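PDB 5XFM: alpha-glucosidase from Bacteroides thetaiotaomicron, which probably hydrolyses beta-L-arabinopyranosides and alpha-galactosides as a bifunctional, calcium-containing glycoside hydrolase of family 97. Local coordinates for residues 115-119 / 120-124; 57-61 / 62-66; 413-416 / 417-421. The protein carries 1 engineered substitution. All blocks are in the same frame, centred on the assembly; numbering follows the deposited sequence.

How the interactions relate
The three contacts follow one another along the chain in the order 57-66, 115-124 and 413-421, and all are local. Interactions 2 and 1 are beta hairpins within the N-terminal family 97 range, but they belong to different antiparallel sheets: interaction 2 joins strands 47-59 and 62-64, interaction 1 strands 110-117 and 121-128. Their centres lie about 25 Å apart and their nearest atoms about 9 Å. Interaction 3 is a piece of helix 410-425 in the TIM-barrel-type range, its centre about 28 Å from that of interaction 1 and about 29 Å from that of interaction 2. The set thus samples the two sheets of the N-terminal part and the parallel-stranded part that follows it.

Interaction 1 of 3, residues 115-119 / 120-124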
loop_
_atom_site.group_PDB
_atom_site.type_symbol
_atom_site.label_atom_id
_atom_site.label_comp_id
_atom_site.label_asym_id
_atom_site.label_seq_id
_atom_site.Cartn_x
_atom_site.Cartn_y
_atom_site.Cartn_z
ATOM N N PHE A 115 22.511 1.644 7.721
ATOM C CA PHE A 115 21.728 0.410 7.712
ATOM C C PHE A 115 21.048 0.176 9.055
ATOM O O PHE A 115 21.695 0.217 10.092
ATOM C CB PHE A 115 22.615 -0.800 7.394
ATOM C CG PHE A 115 23.373 -0.689 6.099
ATOM C CD1 PHE A 115 24.601 -0.050 6.047
ATOM C CD2 PHE A 115 22.858 -1.241 4.933
ATOM C CE1 PHE A 115 25.304 0.038 4.857
ATOM C CE2 PHE A 115 23.554 -1.154 3.734
ATOM C CZ PHE A 115 24.778 -0.514 3.696
ATOM N N ARG A 116 19.739 -0.034 9.042
ATOM C CA ARG A 116 19.020 -0.464 10.236
ATOM C C ARG A 116 18.457 -1.852 10.003
ATOM O O ARG A 116 17.605 -2.053 9.140
ATOM C CB ARG A 116 17.912 0.524 10.592
ATOM C CG ARG A 116 18.441 1.862 11.067
ATOM C CD ARG A 116 17.336 2.885 11.251
ATOM N NE ARG A 116 17.888 4.161 11.692
ATOM C CZ ARG A 116 17.184 5.282 11.811
ATOM N NH1 ARG A 116 15.893 5.294 11.502
ATOM N NH2 ARG A 116 17.778 6.396 12.219
ATOM N N VAL A 117 18.951 -2.816 10.764
ATOM C CA VAL A 117 18.559 -4.197 10.564
ATOM C C VAL A 117 17.799 -4.738 11.763
ATOM O O VAL A 117 18.372 -4.927 12.836
ATOM C CB VAL A 117 19.781 -5.091 10.284
ATOM C CG1 VAL A 117 19.333 -6.478 9.857
ATOM C CG2 VAL A 117 20.651 -4.467 9.205
ATOM N N SER A 118 16.502 -4.970 11.581
ATOM C CA SER A 118 15.706 -5.676 12.579
ATOM C C SER A 118 15.748 -7.164 12.231
ATOM O O SER A 118 16.518 -7.567 11.353
ATOM C CB SER A 118 14.272 -5.140 12.629
ATOM O OG SER A 118 13.611 -5.272 11.384
ATOM N N ASP A 119 14.954 -7.985 12.918
ATOM C CA ASP A 119 15.031 -9.441 12.734
ATOM C C ASP A 119 14.840 -9.893 11.289
ATOM O O ASP A 119 15.503 -10.825 10.834
ATOM C CB ASP A 119 13.999 -10.156 13.608
ATOM C CG ASP A 119 14.433 -10.273 15.054
ATOM O OD1 ASP A 119 15.658 -10.312 15.322
ATOM O OD2 ASP A 119 13.535 -10.350 15.922
ATOM N N ASN A 120 13.922 -9.246 10.578
ATOM C CA ASN A 120 13.608 -9.639 9.207
ATOM C C ASN A 120 13.552 -8.475 8.229
ATOM O O ASN A 120 12.979 -8.604 7.152
ATOM C CB ASN A 120 12.278 -10.386 9.162
ATOM C CG ASN A 120 12.363 -11.761 9.789
ATOM O OD1 ASN A 120 12.883 -12.698 9.180
ATOM N ND2 ASN A 120 11.844 -11.894 11.003
ATOM N N ASP A 121 14.116 -7.333 8.607
ATOM C CA ASP A 121 14.095 -6.179 7.715
ATOM C C ASP A 121 15.394 -5.386 7.717
ATOM O O ASP A 121 16.048 -5.214 8.746
ATOM C CB ASP A 121 12.939 -5.243 8.077
ATOM C CG ASP A 121 11.602 -5.949 8.088
ATOM O OD1 ASP A 121 11.249 -6.532 9.135
ATOM O OD2 ASP A 121 10.908 -5.926 7.049
ATOM N N VAL A 122 15.753 -4.905 6.538
ATOM C CA VAL A 122 16.853 -3.977 6.365
ATOM C C VAL A 122 16.309 -2.663 5.818
ATOM O O VAL A 122 15.582 -2.660 4.839
ATOM C CB VAL A 122 17.911 -4.527 5.403
ATOM C CG1 VAL A 122 18.979 -3.476 5.139
ATOM C CG2 VAL A 122 18.526 -5.810 5.956
ATOM N N ALA A 123 16.618 -1.550 6.467
ATOM C CA ALA A 123 16.272 -0.249 5.903
ATOM C C ALA A 123 17.549 0.547 5.753
ATOM O O ALA A 123 18.299 0.669 6.701
ATOM C CB ALA A 123 15.282 0.488 6.783
ATOM N N PHE A 124 17.840 1.071 4.572
ATOM C CA PHE A 124 19.087 1.813 4.470
ATOM C C PHE A 124 18.948 3.077 3.656
ATOM O O PHE A 124 18.106 3.164 2.772
ATOM C CB PHE A 124 20.218 0.929 3.911
ATOM C CG PHE A 124 20.125 0.644 2.440
ATOM C CD1 PHE A 124 19.416 -0.452 1.979
ATOM C CD2 PHE A 124 20.796 1.438 1.520
ATOM C CE1 PHE A 124 19.348 -0.728 0.635
ATOM C CE2 PHE A 124 20.724 1.165 0.169
ATOM C CZ PHE A 124 19.997 0.079 -0.272
HETATM O O HOH W 1 12.221 -7.364 11.561
#
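The rings of F115 and F124 lie side by side and point the same way from neighbouring strands, their planes 28° apart but slid so far that they barely overlap, with centroids 5.6 Å apart. V122 CG1 sits at the edge of the F115 ring, near its plane, while F124 CB approaches that ring obliquely, 3.6 Å from F115 CD2. In F124, CG stands between the backbone N and the carbonyl carbon (chi1 74°), a torsion that carries the end of its ring away from strand 115-117; the ring of Y40 also meets it. V117 and V122 continue the same face: V117 CG1 is 4.0 Å from V122 CG2, and L26 and L28 of strand 26-31 cover these apolar side chains. The two strands form an antiparallel beta hairpin in the middle of a nine-stranded sheet, flanked by strands 91-104 and 256-266. R116 and A123 are a hydrogen-bonded pair of the hairpin: R116 N reaches A123 O at 2.8 Å, nearly straight and in the carbonyl plane, and A123 N returns a bond to R116 O. Their side chains occupy the opposite face from the phenylalanines, next to W260; the extended R116 chain leads away to a salt bridge with E98. Nearer the turn, S118 N donates to D121 O at 2.9 Å, a more bent bond of 136°. One water ties the turn together, 2.5 Å from S118 OG, accepting from N120 N at 2.7 Å and donating to D121 OD1. The other carboxylate oxygen, D121 OD2, bonds T264 and T275, so both ends of this buried group have partners that restrict its rotation, and D119 OD1 accepts from the backbone N of D23.

Interaction 2 of 3, residues 57-61 / 62-66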
loop_
_atom_site.group_PDB
_atom_site.type_symbol
_atom_site.label_atom_id
_atom_site.label_comp_id
_atom_site.label_asym_id
_atom_site.label_seq_id
_atom_site.Cartn_x
_atom_site.Cartn_y
_atom_site.Cartn_z
ATOM N N MET A 57 25.679 6.744 -5.700
ATOM C CA MET A 57 24.872 7.705 -6.434
ATOM C C MET A 57 25.748 8.642 -7.252
ATOM O O MET A 57 26.943 8.760 -7.019
ATOM C CB MET A 57 23.984 8.506 -5.483
ATOM C CG MET A 57 24.745 9.363 -4.495
ATOM S SD MET A 57 23.624 10.423 -3.577
ATOM C CE MET A 57 22.608 9.174 -2.808
ATOM N N ASN A 58 25.123 9.289 -8.219
ATOM C CA ASN A 58 25.723 10.321 -9.042
ATOM C C ASN A 58 25.044 11.654 -8.730
ATOM O O ASN A 58 23.803 11.771 -8.805
ATOM C CB ASN A 58 25.568 9.932 -10.514
ATOM C CG ASN A 58 26.212 10.913 -11.465
ATOM O OD1 ASN A 58 27.129 11.631 -11.102
ATOM N ND2 ASN A 58 25.727 10.939 -12.708
ATOM N N THR A 59 25.874 12.650 -8.408
ATOM C CA THR A 59 25.409 13.883 -7.796
ATOM C C THR A 59 26.067 15.142 -8.398
ATOM O O THR A 59 27.231 15.106 -8.803
ATOM C CB THR A 59 25.687 13.787 -6.269
ATOM O OG1 THR A 59 24.632 13.069 -5.613
ATOM C CG2 THR A 59 25.860 15.121 -5.651
ATOM N N ASN A 60 25.347 16.266 -8.406
ATOM C CA ASN A 60 25.874 17.502 -8.986
ATOM C C ASN A 60 26.899 18.227 -8.112
ATOM O O ASN A 60 27.355 19.310 -8.463
ATOM C CB ASN A 60 24.725 18.467 -9.309
ATOM C CG ASN A 60 24.117 19.108 -8.063
ATOM O OD1 ASN A 60 24.263 18.606 -6.950
ATOM N ND2 ASN A 60 23.430 20.227 -8.254
ATOM N N ILE A 61 27.261 17.638 -6.981
ATOM C CA ILE A 61 28.401 18.135 -6.219
ATOM C C ILE A 61 29.508 17.082 -6.185
ATOM O O ILE A 61 30.570 17.318 -5.608
ATOM C CB ILE A 61 28.027 18.530 -4.769
ATOM C CG1 ILE A 61 27.780 17.291 -3.910
ATOM C CG2 ILE A 61 26.843 19.489 -4.749
ATOM C CD1 ILE A 61 27.899 17.536 -2.422
ATOM N N GLY A 62 29.258 15.922 -6.792
ATOM C CA GLY A 62 30.252 14.861 -6.790
ATOM C C GLY A 62 29.723 13.487 -7.148
ATOM O O GLY A 62 28.519 13.229 -7.122
ATOM N N ASP A 63 30.624 12.590 -7.523
ATOM C CA ASP A 63 30.185 11.247 -7.856
ATOM C C ASP A 63 30.607 10.230 -6.802
ATOM O O ASP A 63 31.756 10.196 -6.366
ATOM C CB ASP A 63 30.683 10.842 -9.240
ATOM C CG ASP A 63 29.967 11.594 -10.350
ATOM O OD1 ASP A 63 29.186 12.522 -10.034
ATOM O OD2 ASP A 63 30.146 11.226 -11.531
ATOM N N PHE A 64 29.641 9.418 -6.392
ATOM C CA PHE A 64 29.812 8.402 -5.369
ATOM C C PHE A 64 29.381 7.054 -5.956
ATOM O O PHE A 64 28.576 6.321 -5.383
ATOM C CB PHE A 64 28.975 8.766 -4.151
ATOM C CG PHE A 64 29.280 10.133 -3.605
ATOM C CD1 PHE A 64 30.415 10.366 -2.850
ATOM C CD2 PHE A 64 28.436 11.198 -3.882
ATOM C CE1 PHE A 64 30.692 11.631 -2.371
ATOM C CE2 PHE A 64 28.705 12.464 -3.403
ATOM C CZ PHE A 64 29.829 12.685 -2.650
ATOM N N THR A 65 29.937 6.748 -7.119
ATOM C CA THR A 65 29.549 5.585 -7.906
ATOM C C THR A 65 30.661 4.541 -7.948
ATOM O O THR A 65 30.406 3.332 -7.923
ATOM C CB THR A 65 29.176 6.031 -9.345
ATOM O OG1 THR A 65 27.828 6.521 -9.356
ATOM C CG2 THR A 65 29.292 4.897 -10.334
ATOM N N LYS A 66 31.901 5.013 -7.986
ATOM C CA LYS A 66 33.038 4.118 -8.157
ATOM C C LYS A 66 34.212 4.433 -7.235
ATOM O O LYS A 66 34.486 5.594 -6.950
ATOM C CB LYS A 66 33.522 4.154 -9.609
ATOM C CG LYS A 66 32.548 3.550 -10.593
ATOM C CD LYS A 66 33.126 3.500 -11.990
ATOM C CE LYS A 66 32.155 2.838 -12.948
ATOM N NZ LYS A 66 31.845 1.445 -12.524
#
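The carbonyl oxygen of M57 is held by two donors: F64 N at 2.8 Å, and T65 OG1 at 3.4 Å in a weak bond. F64 N approaches nearly along the C=O axis. M57 N completes the hydrogen-bonded pair by donating to F64 O, but from above that carbonyl plane, 59° out of it. Two residues on, a type I beta turn from T59 to G62 closes the hairpin: G62 N donates to T59 O at 3.0 Å, while the return bond from T59 N to G62 O is weak and bent. G62 has an extended backbone with positive phi, a conformation suited to glycine. On the face shared by M57, T59 and F64, M57 CG lies 4.2 Å from F64 CD2, its approach to the ring oblique, and T59 CB stands at the ring's edge. CG of M57 sits between the backbone N and the carbonyl carbon (chi1 63°), which sets its chain alongside F64. Y126 and L128 of strand 121-128 cover this side. N58 and D63 point the same way from the other face, with amide and carboxylate planes 86° apart. The chemistry is therefore divided between the faces: carbon packing on one, neighbouring amide and carboxylate groups on the other, with backbone bonds fastening the strands between them.

Interaction 3 of 3, residues 413-416 / 417-421; sequences MRLY and EDILS
Backbone bonds carry the contact between M413-Y416 and E417-S421: E417 N, D418 N, I419 N and L420 N donate in turn to the carbonyl oxygens of M413, R414, L415 and Y416, each at 3.0 Å. E417 N comes nearly along the carbonyl direction of M413, whereas the other three donors are tilted about 20° from the planes of their acceptors. Apolar contact is made by L415 and I419, whose side chains meet at a slant one helical turn apart. L415 CG is 3.8 Å from I419 CD1, and the CD1 methyls of both residues touch at 3.9 Å. With CG opposite the backbone N (chi1 -176°), L415 brings its branched end back towards I419. I419 CG1 also lies 3.2 Å from L415 O; R385 of helix 382-395 touches both residues. L420 lies against V430 and F432 of strand 429-432. Aromatic contacts belong to Y416, whose ring has M413 CA at its edge and in its plane. Beyond the two segments that ring stacks with F405 and meets F432 and W441 edge-to-face, while its hydroxyl is hydrogen-bonded to T436 N; these neighbours fix the buried ring at both its face and its tip. E417 is extended beyond CG and reaches S216 and the hydroxyl of Y445 with its two carboxylate oxygens, linking the helix to loops from two parts of the chain. Regular i to i+4 bonding with one flank set against the following strand marks the alpha-helix of a beta-alpha-beta unit, strand 399-403, helix 410-425 and strand 429-432, in the TIM-barrel-type catalytic region of a family 97 glycoside hydrolase.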
loop_
_atom_site.group_PDB
_atom_site.type_symbol
_atom_site.label_atom_id
_atom_site.label_comp_id
_atom_site.label_asym_id
_atom_site.label_seq_id
_atom_site.Cartn_x
_atom_site.Cartn_y
_atom_site.Cartn_z
ATOM N N MET A 413 5.140 14.991 -5.456
ATOM C CA MET A 413 5.308 14.741 -4.022
ATOM C C MET A 413 4.956 15.999 -3.227
ATOM O O MET A 413 4.255 15.940 -2.199
ATOM C CB MET A 413 6.743 14.302 -3.701
ATOM C CG MET A 413 7.190 13.027 -4.406
ATOM S SD MET A 413 6.107 11.630 -4.049
ATOM C CE MET A 413 5.285 11.477 -5.634
ATOM N N ARG A 414 5.450 17.135 -3.718
ATOM C CA ARG A 414 5.156 18.434 -3.126
ATOM C C ARG A 414 3.655 18.625 -3.067
ATOM O O ARG A 414 3.113 19.041 -2.031
ATOM C CB ARG A 414 5.811 19.566 -3.924
ATOM C CG ARG A 414 7.302 19.709 -3.686
ATOM C CD ARG A 414 7.917 20.773 -4.590
ATOM N NE ARG A 414 9.374 20.819 -4.456
ATOM C CZ ARG A 414 10.227 20.752 -5.475
ATOM N NH1 ARG A 414 9.774 20.640 -6.715
ATOM N NH2 ARG A 414 11.533 20.801 -5.257
ATOM N N LEU A 415 2.980 18.286 -4.169
ATOM C CA LEU A 415 1.530 18.442 -4.203
ATOM C C LEU A 415 0.802 17.543 -3.175
ATOM O O LEU A 415 -0.067 18.024 -2.433
ATOM C CB LEU A 415 1.014 18.161 -5.608
ATOM C CG LEU A 415 -0.482 18.374 -5.825
ATOM C CD1 LEU A 415 -0.884 19.807 -5.481
ATOM C CD2 LEU A 415 -0.826 18.047 -7.254
ATOM N N TYR A 416 1.153 16.254 -3.136
ATOM C CA TYR A 416 0.600 15.315 -2.151
ATOM C C TYR A 416 0.693 15.862 -0.737
ATOM O O TYR A 416 -0.297 15.899 0.018
ATOM C CB TYR A 416 1.333 13.961 -2.177
ATOM C CG TYR A 416 0.966 13.006 -3.293
ATOM C CD1 TYR A 416 -0.265 12.352 -3.311
ATOM C CD2 TYR A 416 1.878 12.712 -4.303
ATOM C CE1 TYR A 416 -0.587 11.466 -4.326
ATOM C CE2 TYR A 416 1.566 11.829 -5.314
ATOM C CZ TYR A 416 0.337 11.209 -5.323
ATOM O OH TYR A 416 0.042 10.332 -6.342
ATOM N N GLU A 417 1.911 16.255 -0.374
ATOM C CA GLU A 417 2.177 16.705 0.982
ATOM C C GLU A 417 1.424 17.990 1.324
ATOM O O GLU A 417 0.760 18.056 2.354
ATOM C CB GLU A 417 3.680 16.892 1.185
ATOM C CG GLU A 417 4.071 17.342 2.568
ATOM C CD GLU A 417 5.579 17.439 2.723
ATOM O OE1 GLU A 417 6.221 16.391 2.967
ATOM O OE2 GLU A 417 6.125 18.552 2.577
ATOM N N ASP A 418 1.509 18.998 0.457
ATOM C CA ASP A 418 0.808 20.262 0.703
ATOM C C ASP A 418 -0.716 20.069 0.828
ATOM O O ASP A 418 -1.368 20.716 1.664
ATOM C CB ASP A 418 1.127 21.278 -0.401
ATOM C CG ASP A 418 2.601 21.662 -0.433
ATOM O OD1 ASP A 418 3.326 21.331 0.528
ATOM O OD2 ASP A 418 3.034 22.318 -1.401
ATOM N N ILE A 419 -1.273 19.177 0.013
ATOM C CA ILE A 419 -2.698 18.880 0.106
ATOM C C ILE A 419 -3.005 18.280 1.474
ATOM O O ILE A 419 -3.949 18.705 2.154
ATOM C CB ILE A 419 -3.168 17.911 -0.999
ATOM C CG1 ILE A 419 -3.192 18.612 -2.354
ATOM C CG2 ILE A 419 -4.548 17.369 -0.683
ATOM C CD1 ILE A 419 -3.423 17.657 -3.523
ATOM N N LEU A 420 -2.192 17.311 1.888
ATOM C CA LEU A 420 -2.368 16.707 3.212
ATOM C C LEU A 420 -2.284 17.718 4.363
ATOM O O LEU A 420 -3.033 17.624 5.349
ATOM C CB LEU A 420 -1.335 15.596 3.432
ATOM C CG LEU A 420 -1.742 14.231 2.881
ATOM C CD1 LEU A 420 -0.555 13.285 2.758
ATOM C CD2 LEU A 420 -2.783 13.649 3.824
ATOM N N SER A 421 -1.365 18.668 4.238
ATOM C CA SER A 421 -1.097 19.632 5.297
ATOM C C SER A 421 -2.246 20.661 5.425
ATOM O O SER A 421 -2.720 20.954 6.534
ATOM C CB SER A 421 0.246 20.320 5.033
ATOM O OG SER A 421 0.640 21.130 6.116
#